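Local coordinates for protein urocanate hydratase (Paenibacillus sp. Soil724D2, PDB 7NED) that probably hydrates thiourocanate with the help of bound NAD+, one step in the bacterial breakdown of ergothioneine, at residues L65-T70 against T84-P89; G245-I250 against L301-R306; V295-M300 against Y324-A329. All coordinates share one frame; numbering follows the deposited sequence.

Contact 1. Residues L65-T70 against T84-P89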
loop_
_atom_site.group_PDB
_atom_site.type_symbol
_atom_site.label_atom_id
_atom_site.label_comp_id
_atom_site.label_asym_id
_atom_site.label_seq_id
_atom_site.Cartn_x
_atom_site.Cartn_y
_atom_site.Cartn_z
ATOM N N LEU A 65 23.743 3.791 -12.049
ATOM C CA LEU A 65 23.252 2.669 -11.296
ATOM C C LEU A 65 23.785 1.310 -11.753
ATOM O O LEU A 65 23.775 1.021 -12.878
ATOM C CB LEU A 65 21.724 2.635 -11.351
ATOM C CG LEU A 65 20.921 1.755 -10.407
ATOM C CD1 LEU A 65 20.926 2.331 -9.009
ATOM C CD2 LEU A 65 19.512 1.670 -10.934
ATOM N N GLU A 66 24.243 0.522 -10.809
ATOM C CA GLU A 66 24.704 -0.821 -11.095
ATOM C C GLU A 66 23.543 -1.792 -11.031
ATOM O O GLU A 66 22.520 -1.534 -10.397
ATOM C CB GLU A 66 25.799 -1.245 -10.108
ATOM C CG GLU A 66 26.927 -0.245 -10.016
ATOM C CD GLU A 66 27.968 -0.450 -11.097
ATOM O OE1 GLU A 66 27.825 -1.396 -11.923
ATOM O OE2 GLU A 66 28.947 0.328 -11.117
ATOM N N GLU A 67 23.732 -2.944 -11.678
ATOM C CA GLU A 67 22.697 -3.965 -11.736
ATOM C C GLU A 67 22.316 -4.505 -10.361
ATOM O O GLU A 67 21.196 -5.012 -10.192
ATOM C CB GLU A 67 23.168 -5.106 -12.637
ATOM C CG GLU A 67 22.064 -5.925 -13.238
ATOM C CD GLU A 67 22.621 -7.073 -14.071
ATOM O OE1 GLU A 67 21.860 -7.700 -14.836
ATOM O OE2 GLU A 67 23.852 -7.317 -13.980
ATOM N N ASP A 68 23.211 -4.430 -9.383
ATOM C CA ASP A 68 22.928 -4.937 -8.046
ATOM C C ASP A 68 22.475 -3.848 -7.086
ATOM O O ASP A 68 22.550 -4.025 -5.866
ATOM C CB ASP A 68 24.148 -5.666 -7.479
ATOM C CG ASP A 68 25.346 -4.773 -7.311
ATOM O OD1 ASP A 68 25.329 -3.591 -7.721
ATOM O OD2 ASP A 68 26.340 -5.284 -6.756
ATOM N N GLU A 69 21.959 -2.748 -7.600
ATOM C CA GLU A 69 21.476 -1.656 -6.775
ATOM C C GLU A 69 20.003 -1.418 -7.049
ATOM O O GLU A 69 19.452 -1.826 -8.093
ATOM C CB GLU A 69 22.268 -0.365 -7.034
ATOM C CG GLU A 69 23.754 -0.543 -6.616
ATOM C CD GLU A 69 24.623 0.655 -6.950
ATOM O OE1 GLU A 69 24.275 1.436 -7.881
ATOM O OE2 GLU A 69 25.678 0.812 -6.278
ATOM N N THR A 70 19.361 -0.760 -6.091
ATOM C CA THR A 70 17.979 -0.342 -6.261
ATOM C C THR A 70 17.873 1.144 -5.940
ATOM O O THR A 70 18.277 1.593 -4.860
ATOM C CB THR A 70 17.035 -1.146 -5.363
ATOM O OG1 THR A 70 17.163 -2.539 -5.679
ATOM C CG2 THR A 70 15.579 -0.680 -5.557
ATOM N N THR A 84 21.171 -4.116 -3.343
ATOM C CA THR A 84 20.310 -5.289 -3.299
ATOM C C THR A 84 21.045 -6.426 -3.974
ATOM O O THR A 84 22.068 -6.876 -3.469
ATOM C CB THR A 84 18.949 -5.015 -3.938
ATOM O OG1 THR A 84 19.125 -4.421 -5.245
ATOM C CG2 THR A 84 18.202 -4.037 -3.053
ATOM N N HIS A 85 20.564 -6.883 -5.122
ATOM C CA HIS A 85 21.253 -7.930 -5.858
ATOM C C HIS A 85 20.760 -7.835 -7.292
ATOM O O HIS A 85 19.834 -7.084 -7.590
ATOM C CB HIS A 85 21.006 -9.326 -5.267
ATOM C CG HIS A 85 19.563 -9.668 -5.105
ATOM N ND1 HIS A 85 18.884 -10.447 -6.016
ATOM C CD2 HIS A 85 18.656 -9.310 -4.161
ATOM C CE1 HIS A 85 17.628 -10.581 -5.627
ATOM N NE2 HIS A 85 17.466 -9.908 -4.498
ATOM N N ARG A 86 21.391 -8.577 -8.193
ATOM C CA ARG A 86 21.022 -8.290 -9.573
ATOM C C ARG A 86 19.742 -8.978 -10.003
ATOM O O ARG A 86 19.297 -8.744 -11.128
ATOM C CB ARG A 86 22.159 -8.654 -10.538
ATOM C CG ARG A 86 22.431 -10.131 -10.704
ATOM C CD ARG A 86 23.707 -10.338 -11.563
ATOM N NE ARG A 86 23.901 -11.744 -11.905
ATOM C CZ ARG A 86 24.506 -12.621 -11.100
ATOM N NH1 ARG A 86 24.981 -12.232 -9.912
ATOM N NH2 ARG A 86 24.637 -13.886 -11.474
ATOM N N PHE A 87 19.141 -9.812 -9.148
ATOM C CA PHE A 87 17.817 -10.346 -9.433
ATOM C C PHE A 87 16.748 -9.627 -8.639
ATOM O O PHE A 87 15.667 -10.183 -8.389
ATOM C CB PHE A 87 17.783 -11.847 -9.178
ATOM C CG PHE A 87 18.670 -12.593 -10.099
ATOM C CD1 PHE A 87 18.232 -12.930 -11.380
ATOM C CD2 PHE A 87 19.973 -12.907 -9.719
ATOM C CE1 PHE A 87 19.067 -13.597 -12.248
ATOM C CE2 PHE A 87 20.816 -13.576 -10.580
ATOM C CZ PHE A 87 20.357 -13.930 -11.857
ATOM N N ALA A 88 17.029 -8.412 -8.244
ATOM C CA ALA A 88 16.071 -7.558 -7.574
ATOM C C ALA A 88 15.760 -6.384 -8.475
ATOM O O ALA A 88 16.570 -6.041 -9.336
ATOM C CB ALA A 88 16.630 -7.040 -6.243
ATOM N N PRO A 89 14.611 -5.742 -8.313
ATOM C CA PRO A 89 14.314 -4.544 -9.112
ATOM C C PRO A 89 15.437 -3.515 -9.088
ATOM O O PRO A 89 16.162 -3.362 -8.103
ATOM C CB PRO A 89 13.048 -3.986 -8.455
ATOM C CG PRO A 89 12.321 -5.238 -7.974
ATOM C CD PRO A 89 13.460 -6.160 -7.483
HETATM O O HOH W 1 18.937 -4.579 -8.484
#
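T70 reaches across to both P89 and T84 with a single oxygen. Its hydroxyl gives its proton to P89 O, 2.7 Å from T70 OG1, meeting the carbonyl almost head-on (C=O...O angle 163°). With chi1 at -59°, OG1 lies beside the T70 backbone N and CG2 takes the place opposite that nitrogen, which turns the oxygen to the loop. T84 comes in at about a right angle: its OG1 stands 2.8 Å from T70 OG1, while its CG2 methyl packs 3.9 Å from T70 CB. A valine in place of T70 would probably leave P89 O without this donor and T84 OG1 without its hydroxyl neighbour, so that the loop would be held less firmly. A water bonds to E69 O, H85 O and T84 OG1.

The backbone explains why these residues meet. Strands 69-74 and 77-83 form an antiparallel hairpin, and the bond from T84 N to D68 O (2.9 Å) continues the same register by one more hydrogen-bonded pair beyond T70 and F82. A type I turn, E66-E69, leads into the first strand, and a second, H85-A88, follows the last pair on the way to strand 91-95.

R86 meets E67 mainly through carbon. R86 CA points its hydrogen at E67 O (3.3 Å), and R86 CB rests 3.8 Å from E67 CG. The charged ends stay apart, E67 OE2 lying 4.9 Å from R86 NE: E67 pairs with R18, and R86 with E503. S470 of the second subunit packs on H85, A88 and P89, and R541 of that subunit bridges to E69.

Contact 2. Residues G245-I250 against L301-R306; sequences GITPDI and LELKKR
T247 lays its side chain over the last turn of helix 282-305, overlapping the aliphatic stem of R306. Its OG1 comes to 3.4 Å from R306 CB and also lies near CD, so a hydroxyl borders methylene groups, while the T247 CG2 methyl sits 3.7 Å from L303 O at the helix end. A chi1 of -57° sets OG1 beside the backbone N of T247, facing a water that joins the two segments. This water lies 3.0 Å from T247 OG1 and accepts a bond from R306 NH1 at the edge of the guanidinium, in its plane.

The NE of the extended arginine makes a salt bridge, bent and weak as a hydrogen bond, with E302 OE1 (3.0 Å) one turn back, E302 CG lies against one face of the group, and NH1 also bonds to V242 O. Deeper in, L303 turns CD2 to P248 CD (4.0 Å), lying nearly perpendicular to the proline; the same methyl touches I246 O.

Helix 234-243 is closed by a Schellman motif in which G245 takes the positive phi, and V242 from its last turn also packs on L303. P248 rests on F159 and L161 of strand 159-163, just ahead of strand 250-251, which lies between 159-163 and 309-312 in the parallel sheet of the Rossmann-like domain; helix 282-305 belongs to the crossover leading from 250-251 to 309-312.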
loop_
_atom_site.group_PDB
_atom_site.type_symbol
_atom_site.label_atom_id
_atom_site.label_comp_id
_atom_site.label_asym_id
_atom_site.label_seq_id
_atom_site.Cartn_x
_atom_site.Cartn_y
_atom_site.Cartn_z
ATOM N N GLY A 245 -33.841 14.518 -29.825
ATOM C CA GLY A 245 -34.317 13.140 -29.868
ATOM C C GLY A 245 -33.406 12.183 -30.607
ATOM O O GLY A 245 -33.865 11.153 -31.108
ATOM N N ILE A 246 -32.124 12.508 -30.701
ATOM C CA ILE A 246 -31.132 11.672 -31.355
ATOM C C ILE A 246 -30.497 10.789 -30.283
ATOM O O ILE A 246 -29.830 11.293 -29.375
ATOM C CB ILE A 246 -30.087 12.532 -32.065
ATOM C CG1 ILE A 246 -30.724 13.213 -33.280
ATOM C CG2 ILE A 246 -28.907 11.705 -32.475
ATOM C CD1 ILE A 246 -29.747 13.944 -34.150
ATOM N N THR A 247 -30.732 9.475 -30.371
ATOM C CA THR A 247 -30.180 8.522 -29.407
ATOM C C THR A 247 -29.114 7.714 -30.118
ATOM O O THR A 247 -29.447 6.916 -31.010
ATOM C CB THR A 247 -31.249 7.590 -28.826
ATOM O OG1 THR A 247 -32.289 8.357 -28.219
ATOM C CG2 THR A 247 -30.661 6.666 -27.756
ATOM N N PRO A 248 -27.837 7.914 -29.820
ATOM C CA PRO A 248 -26.818 7.023 -30.372
ATOM C C PRO A 248 -27.044 5.620 -29.842
ATOM O O PRO A 248 -27.738 5.411 -28.841
ATOM C CB PRO A 248 -25.489 7.618 -29.850
ATOM C CG PRO A 248 -25.833 8.989 -29.350
ATOM C CD PRO A 248 -27.261 8.905 -28.891
ATOM N N ASP A 249 -26.421 4.651 -30.509
ATOM C CA ASP A 249 -26.530 3.262 -30.078
ATOM C C ASP A 249 -25.675 2.997 -28.860
ATOM O O ASP A 249 -26.007 2.123 -28.039
ATOM C CB ASP A 249 -26.117 2.339 -31.217
ATOM C CG ASP A 249 -27.000 2.539 -32.450
ATOM O OD1 ASP A 249 -28.213 2.268 -32.301
ATOM O OD2 ASP A 249 -26.507 2.997 -33.515
ATOM N N ILE A 250 -24.592 3.749 -28.723
ATOM C CA ILE A 250 -23.653 3.581 -27.611
ATOM C C ILE A 250 -23.211 4.956 -27.157
ATOM O O ILE A 250 -22.973 5.838 -27.977
ATOM C CB ILE A 250 -22.424 2.768 -28.031
ATOM C CG1 ILE A 250 -22.851 1.371 -28.483
ATOM C CG2 ILE A 250 -21.465 2.674 -26.857
ATOM C CD1 ILE A 250 -21.742 0.620 -29.188
ATOM N N LEU A 301 -27.987 9.529 -18.911
ATOM C CA LEU A 301 -29.038 8.758 -18.293
ATOM C C LEU A 301 -30.304 8.787 -19.178
ATOM O O LEU A 301 -30.932 7.814 -19.354
ATOM C CB LEU A 301 -29.312 9.253 -16.882
ATOM C CG LEU A 301 -28.376 8.819 -15.761
ATOM C CD1 LEU A 301 -28.572 9.677 -14.550
ATOM C CD2 LEU A 301 -28.509 7.363 -15.434
ATOM N N GLU A 302 -30.591 9.903 -19.784
ATOM C CA GLU A 302 -31.745 9.973 -20.636
ATOM C C GLU A 302 -31.517 9.124 -21.881
ATOM O O GLU A 302 -32.390 8.408 -22.300
ATOM C CB GLU A 302 -32.066 11.401 -20.976
ATOM C CG GLU A 302 -33.320 11.558 -21.791
ATOM C CD GLU A 302 -34.616 11.160 -21.080
ATOM O OE1 GLU A 302 -35.511 10.647 -21.802
ATOM O OE2 GLU A 302 -34.761 11.415 -19.858
ATOM N N LEU A 303 -30.312 9.194 -22.440
ATOM C CA LEU A 303 -30.003 8.406 -23.605
ATOM C C LEU A 303 -30.137 6.925 -23.281
ATOM O O LEU A 303 -30.608 6.156 -24.071
ATOM C CB LEU A 303 -28.647 8.760 -24.206
ATOM C CG LEU A 303 -28.499 10.174 -24.778
ATOM C CD1 LEU A 303 -27.079 10.566 -25.096
ATOM C CD2 LEU A 303 -29.453 10.477 -25.924
ATOM N N LYS A 304 -29.726 6.561 -22.094
ATOM C CA LYS A 304 -29.849 5.175 -21.653
ATOM C C LYS A 304 -31.300 4.724 -21.636
ATOM O O LYS A 304 -31.616 3.604 -22.043
ATOM C CB LYS A 304 -29.242 5.010 -20.271
ATOM C CG LYS A 304 -29.527 3.655 -19.628
ATOM C CD LYS A 304 -28.755 3.512 -18.275
ATOM C CE LYS A 304 -29.051 2.183 -17.587
ATOM N NZ LYS A 304 -28.671 1.081 -18.503
ATOM N N LYS A 305 -32.191 5.590 -21.170
ATOM C CA LYS A 305 -33.610 5.265 -21.112
ATOM C C LYS A 305 -34.243 5.218 -22.503
ATOM O O LYS A 305 -35.239 4.495 -22.691
ATOM C CB LYS A 305 -34.305 6.235 -20.189
ATOM N N ARG A 306 -33.676 5.912 -23.456
ATOM C CA ARG A 306 -34.165 5.809 -24.826
ATOM C C ARG A 306 -33.524 4.660 -25.596
ATOM O O ARG A 306 -33.766 4.517 -26.800
ATOM C CB ARG A 306 -33.959 7.136 -25.556
ATOM C CG ARG A 306 -34.518 8.300 -24.763
ATOM C CD ARG A 306 -34.292 9.631 -25.454
ATOM N NE ARG A 306 -35.091 10.670 -24.808
ATOM C CZ ARG A 306 -35.097 11.951 -25.161
ATOM N NH1 ARG A 306 -34.344 12.397 -26.173
ATOM N NH2 ARG A 306 -35.877 12.785 -24.494
HETATM O O HOH W 2 -32.115 11.305 -27.801
#

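Contact 3. Residues V295-M300 against Y324-A329; sequences VEVEAM and YGVQNA
The helix and the loop run past one another at side-chain distance, V297 to A329 and E298 to V326 each having their CA atoms 7.0 Å apart, and no hydrogen bond joins the two backbones. V326 fills the interval. Its CG1, placed anti to its own backbone N (chi1 -178°), projects to the helix and meets V297 CG1 at 4.1 Å, the two valines crossing at a slant. V297 uses that same methyl against A329 CB, 4.3 Å away, so one branch of V297 serves both ends of the turn V326-A329. I317, A321 and I332 also pack on V297.

That turn is of type I, closed by A329 N to V326 O (3.2 Å). Before it, helix 317-323 finishes in a Schellman motif, with G325 as its C-prime residue at positive phi and V326 N bonded back to A321 O. V326, the residue after the C-prime glycine, takes the hydrophobic place usual there and packs back on A321 while also facing helix 282-305. The loop leads from helix 317-323 to strand 333-334, the outermost strand, within this chain, of the parallel sheet in the Rossmann-like domain.

E298 works at the more exposed border. Its chain bends at chi2 (-67°), folding the carboxylate back along V326, and the glutamate and the valine lie alongside, head to tail. OE2 stands 3.2 Å from V326 CG1, a close oxygen-to-methyl approach, while E298 CG lies 4.1 Å from V326 CG2.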
loop_
_atom_site.group_PDB
_atom_site.type_symbol
_atom_site.label_atom_id
_atom_site.label_comp_id
_atom_site.label_asym_id
_atom_site.label_seq_id
_atom_site.Cartn_x
_atom_site.Cartn_y
_atom_site.Cartn_z
ATOM N N VAL A 295 -24.767 17.681 -15.668
ATOM C CA VAL A 295 -25.596 17.857 -16.862
ATOM C C VAL A 295 -25.296 16.780 -17.905
ATOM O O VAL A 295 -26.206 16.222 -18.542
ATOM C CB VAL A 295 -25.380 19.261 -17.454
ATOM C CG1 VAL A 295 -25.985 19.326 -18.832
ATOM C CG2 VAL A 295 -25.978 20.316 -16.544
ATOM N N GLU A 296 -24.015 16.519 -18.138
ATOM C CA GLU A 296 -23.647 15.516 -19.120
ATOM C C GLU A 296 -24.183 14.145 -18.729
ATOM O O GLU A 296 -24.736 13.430 -19.571
ATOM C CB GLU A 296 -22.123 15.471 -19.307
ATOM C CG GLU A 296 -21.730 14.444 -20.364
ATOM C CD GLU A 296 -20.232 14.332 -20.607
ATOM O OE1 GLU A 296 -19.410 15.132 -20.051
ATOM O OE2 GLU A 296 -19.890 13.421 -21.374
ATOM N N VAL A 297 -24.036 13.754 -17.467
ATOM C CA VAL A 297 -24.486 12.423 -17.071
ATOM C C VAL A 297 -26.015 12.334 -17.058
ATOM O O VAL A 297 -26.588 11.275 -17.333
ATOM C CB VAL A 297 -23.891 12.039 -15.705
ATOM C CG1 VAL A 297 -24.536 10.760 -15.194
ATOM C CG2 VAL A 297 -22.384 11.908 -15.807
ATOM N N GLU A 298 -26.705 13.420 -16.722
ATOM C CA GLU A 298 -28.157 13.418 -16.882
ATOM C C GLU A 298 -28.540 13.106 -18.322
ATOM O O GLU A 298 -29.443 12.307 -18.587
ATOM C CB GLU A 298 -28.733 14.772 -16.479
ATOM C CG GLU A 298 -28.935 14.920 -14.990
ATOM C CD GLU A 298 -30.009 13.978 -14.483
ATOM O OE1 GLU A 298 -31.201 14.145 -14.846
ATOM O OE2 GLU A 298 -29.672 13.122 -13.636
ATOM N N ALA A 299 -27.862 13.742 -19.267
ATOM C CA ALA A 299 -28.092 13.432 -20.673
ATOM C C ALA A 299 -27.785 11.963 -20.969
ATOM O O ALA A 299 -28.555 11.284 -21.660
ATOM C CB ALA A 299 -27.262 14.377 -21.543
ATOM N N MET A 300 -26.659 11.454 -20.456
ATOM C CA MET A 300 -26.348 10.036 -20.612
ATOM C C MET A 300 -27.455 9.166 -20.045
ATOM O O MET A 300 -27.828 8.148 -20.643
ATOM C CB MET A 300 -25.007 9.733 -19.934
ATOM C CG MET A 300 -23.881 10.545 -20.575
ATOM S SD MET A 300 -22.261 10.237 -19.808
ATOM C CE MET A 300 -22.050 8.466 -19.975
ATOM N N TYR A 324 -22.471 15.798 -7.450
ATOM C CA TYR A 324 -23.108 17.048 -7.837
ATOM C C TYR A 324 -24.586 16.867 -8.123
ATOM O O TYR A 324 -25.172 17.644 -8.877
ATOM C CB TYR A 324 -22.376 17.686 -9.017
ATOM C CG TYR A 324 -21.100 18.346 -8.548
ATOM C CD1 TYR A 324 -21.027 19.731 -8.381
ATOM C CD2 TYR A 324 -19.993 17.581 -8.203
ATOM C CE1 TYR A 324 -19.858 20.337 -7.924
ATOM C CE2 TYR A 324 -18.819 18.172 -7.728
ATOM C CZ TYR A 324 -18.757 19.549 -7.593
ATOM O OH TYR A 324 -17.592 20.140 -7.132
ATOM N N GLY A 325 -25.198 15.838 -7.527
ATOM C CA GLY A 325 -26.642 15.734 -7.467
ATOM C C GLY A 325 -27.292 14.662 -8.316
ATOM O O GLY A 325 -28.514 14.486 -8.211
ATOM N N VAL A 326 -26.557 13.936 -9.159
ATOM C CA VAL A 326 -27.186 12.911 -10.000
ATOM C C VAL A 326 -27.273 11.642 -9.150
ATOM O O VAL A 326 -26.355 10.827 -9.095
ATOM C CB VAL A 326 -26.440 12.701 -11.314
ATOM C CG1 VAL A 326 -27.188 11.668 -12.154
ATOM C CG2 VAL A 326 -26.271 14.026 -12.061
ATOM N N GLN A 327 -28.426 11.443 -8.514
ATOM C CA GLN A 327 -28.529 10.390 -7.512
ATOM C C GLN A 327 -28.475 8.998 -8.116
ATOM O O GLN A 327 -27.950 8.072 -7.484
ATOM C CB GLN A 327 -29.819 10.571 -6.714
ATOM C CG GLN A 327 -29.696 11.619 -5.620
ATOM N N ASN A 328 -29.028 8.816 -9.321
ATOM C CA ASN A 328 -29.039 7.519 -9.983
ATOM C C ASN A 328 -27.855 7.355 -10.942
ATOM O O ASN A 328 -27.878 6.486 -11.822
ATOM C CB ASN A 328 -30.366 7.335 -10.727
ATOM C CG ASN A 328 -30.698 8.507 -11.595
ATOM O OD1 ASN A 328 -30.367 9.655 -11.266
ATOM N ND2 ASN A 328 -31.387 8.242 -12.719
ATOM N N ALA A 329 -26.811 8.171 -10.785
ATOM C CA ALA A 329 -25.672 8.075 -11.690
ATOM C C ALA A 329 -25.150 6.648 -11.800
ATOM O O ALA A 329 -24.694 6.234 -12.870
ATOM C CB ALA A 329 -24.557 9.026 -11.236
#

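How the contacts relate
Contacts 2 and 3 share helix 282-305 and touch directly, L301 CD1 of contact 2 lying 3.4 Å from V326 CG1 of contact 3; their centres are 14 Å apart within the Rossmann-like domain. Contact 3, a turn or two earlier on that helix, is the more buried and depends on aliphatic packing, whereas contact 2, at the helix end, mixes a small apolar centre with a water bridge and an arginine at the surface. Contact 1 stands apart, its centre about 50 Å or more from the other two, in the N-terminal range and on the opposite side of the chain's centre. Partly buried beside the second subunit, it alone has direct hydrogen bonds between its segments.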